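Local structure of alpha-L-arabinofuranosidase B (Aspergillus kawachii, 6SXT) at residues 358-361 and 362-366; 412-415 and 416-420. The protein hydrolyses terminal non-reducing alpha-L-arabinofuranosyl residues from arabinoxylan, L-arabinan and related plant polysaccharides, pairing a catalytic domain with an arabinose-binding domain. All blocks are in the same frame, centred on the assembly; numbering follows the deposited sequence.

Contact 1 (358-361 and 362-366); sequences QVVD and DDSST. With ACT (acetate ion), chain T.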
loop_
_atom_site.group_PDB
_atom_site.type_symbol
_atom_site.label_atom_id
_atom_site.label_comp_id
_atom_site.label_asym_id
_atom_site.label_seq_id
_atom_site.Cartn_x
_atom_site.Cartn_y
_atom_site.Cartn_z
ATOM N N GLN A 358 7.209 28.720 -13.947
ATOM C CA GLN A 358 7.548 29.950 -14.691
ATOM C C GLN A 358 6.748 31.100 -14.114
ATOM O O GLN A 358 5.588 30.962 -13.682
ATOM C CB GLN A 358 7.233 29.703 -16.169
ATOM C CG GLN A 358 8.084 28.627 -16.792
ATOM C CD GLN A 358 7.854 28.507 -18.288
ATOM O OE1 GLN A 358 8.074 29.472 -19.035
ATOM N NE2 GLN A 358 7.431 27.343 -18.749
ATOM N N VAL A 359 7.326 32.296 -14.205
ATOM C CA VAL A 359 6.612 33.549 -13.947
ATOM C C VAL A 359 5.550 33.655 -15.034
ATOM O O VAL A 359 5.878 33.555 -16.238
ATOM C CB VAL A 359 7.554 34.777 -13.962
ATOM C CG1 VAL A 359 6.762 36.063 -13.807
ATOM C CG2 VAL A 359 8.665 34.666 -12.928
ATOM N N VAL A 360 4.330 33.841 -14.615
ATOM C CA VAL A 360 3.186 34.032 -15.517
ATOM C C VAL A 360 2.397 35.219 -14.985
ATOM O O VAL A 360 2.069 35.266 -13.782
ATOM C CB VAL A 360 2.312 32.790 -15.721
ATOM C CG1 VAL A 360 1.292 33.032 -16.823
ATOM C CG2 VAL A 360 3.147 31.554 -16.016
ATOM N N ASP A 361 2.114 36.187 -15.841
ATOM C CA ASP A 361 1.219 37.292 -15.453
ATOM C C ASP A 361 0.399 37.722 -16.664
ATOM O O ASP A 361 0.429 37.043 -17.709
ATOM C CB ASP A 361 2.027 38.424 -14.825
ATOM C CG ASP A 361 3.075 39.023 -15.738
ATOM O OD1 ASP A 361 2.861 39.034 -16.973
ATOM O OD2 ASP A 361 4.118 39.418 -15.232
ATOM N N ASP A 362 -0.400 38.763 -16.494
ATOM C CA ASP A 362 -1.340 39.182 -17.559
ATOM C C ASP A 362 -0.568 39.543 -18.845
ATOM O O ASP A 362 -1.182 39.447 -19.912
ATOM C CB ASP A 362 -2.231 40.332 -17.079
ATOM C CG ASP A 362 -3.367 40.646 -18.046
ATOM O OD1 ASP A 362 -4.187 39.734 -18.324
ATOM O OD2 ASP A 362 -3.401 41.791 -18.547
ATOM N N ASP A 363 0.717 39.907 -18.776
ATOM C CA ASP A 363 1.509 40.283 -19.977
ATOM C C ASP A 363 2.154 39.060 -20.625
ATOM O O ASP A 363 2.841 39.195 -21.647
ATOM C CB ASP A 363 2.595 41.308 -19.657
ATOM C CG ASP A 363 2.049 42.638 -19.152
ATOM O OD1 ASP A 363 0.959 43.026 -19.591
ATOM O OD2 ASP A 363 2.691 43.227 -18.252
ATOM N N SER A 364 2.048 37.877 -20.035
ATOM C CA SER A 364 2.693 36.687 -20.612
ATOM C C SER A 364 2.069 36.382 -21.960
ATOM O O SER A 364 0.875 36.676 -22.152
ATOM C CB SER A 364 2.535 35.490 -19.654
ATOM O OG SER A 364 3.308 35.709 -18.476
ATOM N N SER A 365 2.808 35.684 -22.800
ATOM C CA SER A 365 2.256 35.169 -24.077
ATOM C C SER A 365 1.053 34.287 -23.802
ATOM O O SER A 365 1.026 33.555 -22.779
ATOM C CB SER A 365 3.239 34.427 -24.959
ATOM O OG SER A 365 3.672 33.198 -24.329
ATOM N N THR A 366 0.128 34.252 -24.721
ATOM C CA THR A 366 -1.033 33.369 -24.674
ATOM C C THR A 366 -0.522 31.923 -24.644
ATOM O O THR A 366 -1.165 31.078 -23.986
ATOM C CB THR A 366 -1.998 33.597 -25.841
ATOM O OG1 THR A 366 -2.407 34.974 -25.726
ATOM C CG2 THR A 366 -3.206 32.710 -25.739
HETATM C C ACT T . 6.349 34.109 -22.404
HETATM O O ACT T . 5.510 34.983 -21.930
HETATM O OXT ACT T . 6.174 33.389 -23.450
HETATM C CH3 ACT T . 7.685 33.909 -21.694
#
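Two side-chain torsions set the geometry where Asp-361 and Ser-364 face each other round a reversal of the chain. In Asp-361 the carboxylate carbon lies between the backbone N and the carbonyl carbon (chi1 60°), which swings OD1 forward over the following residues; in Ser-364 OG is anti to the carbonyl carbon and beside the backbone N (chi1 -68°), and reaches back to the start of the reversal. Ser-364 OG there accepts the N-H of Asp-361 at 2.9 Å in a nearly straight bond, while Ser-364 N donates to Asp-361 O at 3.0 Å, coming from above the carbonyl plane. Both polar groups of the Asp-361 backbone are thus tied to one serine. Meanwhile Asp-361 OD1 takes the N-H of Asp-363 at 2.9 Å on its anti side but out of the carboxylate plane, with a bent N-H...O angle of 137°. The result is an Asx turn nested in a type I beta turn, and it links strand 354-359 to helix 366-371 in the beta-trefoil arabinose-binding domain. On the inner side, Val-360 CG1 lies against Ser-364 OG at 3.7 Å, its isopropyl group also meeting Leu-368 of the helix. The acidic groups lie outward at the surface: Asp-361 OD1 and Asp-363 OD2 are 4.4 Å apart, a proximity that may raise the affinity of one of them for a proton. Just beyond, Ser-365 is the N-cap, its OG accepting from Leu-368 N. An acetate ion, probably carried over from the crystallisation solution, takes a two-pronged grip on this residue, with Ser-365 N donating to one acetate oxygen (O) at 2.9 Å and Ser-365 OG to the other (OXT) at 2.7 Å. The neighbouring helix start would probably favour its negative charge.

Contact 2 (412-415 and 416-420); sequences GTKQ and FHEDA. With NAG (2-acetamido-2-deoxy-beta-D-glucopyranose), chain B.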
loop_
_atom_site.group_PDB
_atom_site.type_symbol
_atom_site.label_atom_id
_atom_site.label_comp_id
_atom_site.label_asym_id
_atom_site.label_seq_id
_atom_site.Cartn_x
_atom_site.Cartn_y
_atom_site.Cartn_z
ATOM N N GLY A 412 -4.375 5.059 -22.129
ATOM C CA GLY A 412 -5.522 4.252 -21.670
ATOM C C GLY A 412 -5.086 3.141 -20.703
ATOM O O GLY A 412 -5.945 2.420 -20.256
ATOM N N THR A 413 -3.814 3.016 -20.420
ATOM C CA THR A 413 -3.265 1.943 -19.536
ATOM C C THR A 413 -3.517 2.213 -18.039
ATOM O O THR A 413 -3.433 3.370 -17.575
ATOM C CB THR A 413 -1.782 1.711 -19.748
ATOM O OG1 THR A 413 -0.951 2.795 -19.398
ATOM C CG2 THR A 413 -1.445 1.347 -21.190
ATOM N N LYS A 414 -3.675 1.114 -17.297
ATOM C CA LYS A 414 -3.652 1.162 -15.804
ATOM C C LYS A 414 -2.412 1.920 -15.337
ATOM O O LYS A 414 -2.518 2.791 -14.441
ATOM C CB LYS A 414 -3.707 -0.270 -15.264
ATOM C CG LYS A 414 -3.514 -0.338 -13.752
ATOM C CD LYS A 414 -3.562 -1.767 -13.267
ATOM C CE LYS A 414 -3.150 -1.843 -11.787
ATOM N NZ LYS A 414 -3.649 -3.119 -11.310
ATOM N N GLN A 415 -1.224 1.638 -15.819
ATOM C CA GLN A 415 -0.016 2.298 -15.333
ATOM C C GLN A 415 -0.068 3.833 -15.523
ATOM O O GLN A 415 0.225 4.601 -14.588
ATOM C CB GLN A 415 1.233 1.749 -16.007
ATOM C CG GLN A 415 2.496 2.125 -15.273
ATOM C CD GLN A 415 2.466 1.656 -13.832
ATOM O OE1 GLN A 415 2.351 0.466 -13.544
ATOM N NE2 GLN A 415 2.511 2.586 -12.889
ATOM N N PHE A 416 -0.426 4.310 -16.709
ATOM C CA PHE A 416 -0.569 5.759 -16.922
ATOM C C PHE A 416 -1.588 6.344 -15.950
ATOM O O PHE A 416 -1.330 7.368 -15.312
ATOM C CB PHE A 416 -1.019 6.043 -18.366
ATOM C CG PHE A 416 -1.068 7.514 -18.647
ATOM C CD1 PHE A 416 -2.118 8.295 -18.238
ATOM C CD2 PHE A 416 0.051 8.107 -19.223
ATOM C CE1 PHE A 416 -2.096 9.663 -18.465
ATOM C CE2 PHE A 416 0.089 9.474 -19.423
ATOM C CZ PHE A 416 -0.993 10.219 -19.049
ATOM N N HIS A 417 -2.748 5.728 -15.840
ATOM C CA HIS A 417 -3.836 6.200 -14.960
ATOM C C HIS A 417 -3.282 6.401 -13.547
ATOM O O HIS A 417 -3.540 7.456 -12.925
ATOM C CB HIS A 417 -5.014 5.240 -14.930
ATOM C CG HIS A 417 -5.768 5.143 -16.224
ATOM N ND1 HIS A 417 -6.721 4.166 -16.409
ATOM C CD2 HIS A 417 -5.706 5.864 -17.370
ATOM C CE1 HIS A 417 -7.275 4.310 -17.616
ATOM N NE2 HIS A 417 -6.678 5.313 -18.235
ATOM N N GLU A 418 -2.581 5.386 -13.066
ATOM C CA GLU A 418 -2.038 5.433 -11.675
ATOM C C GLU A 418 -0.994 6.534 -11.537
ATOM O O GLU A 418 -1.013 7.278 -10.518
ATOM C CB GLU A 418 -1.447 4.079 -11.279
ATOM C CG GLU A 418 -2.518 2.993 -11.183
ATOM C CD GLU A 418 -2.110 1.655 -10.586
ATOM O OE1 GLU A 418 -0.936 1.339 -10.571
ATOM O OE2 GLU A 418 -3.031 0.920 -10.222
ATOM N N ASP A 419 -0.124 6.694 -12.555
ATOM C CA ASP A 419 0.979 7.678 -12.536
ATOM C C ASP A 419 0.416 9.101 -12.685
ATOM O O ASP A 419 1.154 10.061 -12.436
ATOM C CB ASP A 419 1.901 7.446 -13.750
ATOM C CG ASP A 419 2.748 6.179 -13.793
ATOM O OD1 ASP A 419 2.845 5.471 -12.731
ATOM O OD2 ASP A 419 3.405 5.938 -14.903
ATOM N N ALA A 420 -0.842 9.243 -13.089
ATOM C CA ALA A 420 -1.467 10.556 -13.407
ATOM C C ALA A 420 -2.564 10.933 -12.411
ATOM O O ALA A 420 -3.329 11.858 -12.659
ATOM C CB ALA A 420 -2.009 10.535 -14.828
HETATM C C1 NAG B . -1.713 -4.402 -19.692
HETATM C C2 NAG B . -2.280 -3.112 -20.313
HETATM C C3 NAG B . -1.939 -3.052 -21.823
HETATM C C4 NAG B . -0.435 -3.117 -21.975
HETATM C C5 NAG B . 0.129 -4.350 -21.240
HETATM C C6 NAG B . 1.652 -4.320 -21.225
HETATM C C7 NAG B . -4.192 -2.078 -19.242
HETATM C C8 NAG B . -5.654 -2.094 -19.127
HETATM N N2 NAG B . -3.665 -2.987 -20.057
HETATM O O3 NAG B . -2.386 -1.803 -22.362
HETATM O O4 NAG B . -0.112 -3.071 -23.391
HETATM O O5 NAG B . -0.309 -4.430 -19.847
HETATM O O6 NAG B . 2.149 -5.175 -20.167
HETATM O O7 NAG B . -3.413 -1.358 -18.607
HETATM O O HOH W 1 1.535 2.150 -9.886
HETATM O O HOH W 2 0.072 -0.614 -12.346
#
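From Lys-414 to Asp-419 the backbone winds into a single short helix, with Thr-413 O, Lys-414 O and Gln-415 O accepting in turn from His-417 N, Glu-418 N and Asp-419 N. Thr-413 is the N-cap: its OG1, also bonded to Asp-411, receives Phe-416 N at 3.1 Å. Lys-414 N, in the first turn, instead donates to NAG O7 at 2.8 Å, bringing the acetamido group of a protein-bound glycan onto the helix start. This helix belongs to the beta-trefoil arabinose-binding domain and turns one flank to the catalytic domain. There the extended side chain of Lys-414 carries NZ to the carbonyl oxygen and ring of Tyr-156, while Lys-414 CE rests on Glu-418 OE2 at 3.2 Å; the charged ends stay 4.2 Å apart from NZ to OE2, too far for a salt bridge. Glu-418 OE1 is gripped by three bonds, from Gln-287 of the catalytic domain and two waters, both of which also reach the Gln-415 amide, one at NE2 and the other at OE1. The His-417 ring offers a face to Thr-413 O, which sits 3.2 Å above its plane, toward the rim. Gln-415 bends at its second torsion (chi2 57°), carrying the amide forward, toward the C-terminal end of the helix, to Asp-419, a substrate-binding residue whose OD2 makes a salt bridge with Arg-399. Gln-415 NE2 donates to Asp-419 OD1 at 2.9 Å, the oxygen lying in the amide plane but approached from above the carboxylate plane.

Overall arrangement
Both contacts lie in the arabinose-binding domain, and each shows a hydroxyl side chain capping the start of a short helix, yet their settings differ. Their centres are 31 Å apart and their nearest atoms about 19 Å, so they do not touch. Contact 2 faces the catalytic domain, which carries the nucleophile Glu-205 and the proton donor Asp-281, and it supplies a sugar-binding residue itself: the side chain of Asp-419 is about 4 Å from that of His-400. Contact 1 is at the far periphery, its centre about 40 Å from the centre of the chain; the side chains of Val-359 and Val-360 are each about 11 Å from that of a sugar-binding residue, His-447 and Leu-452 respectively.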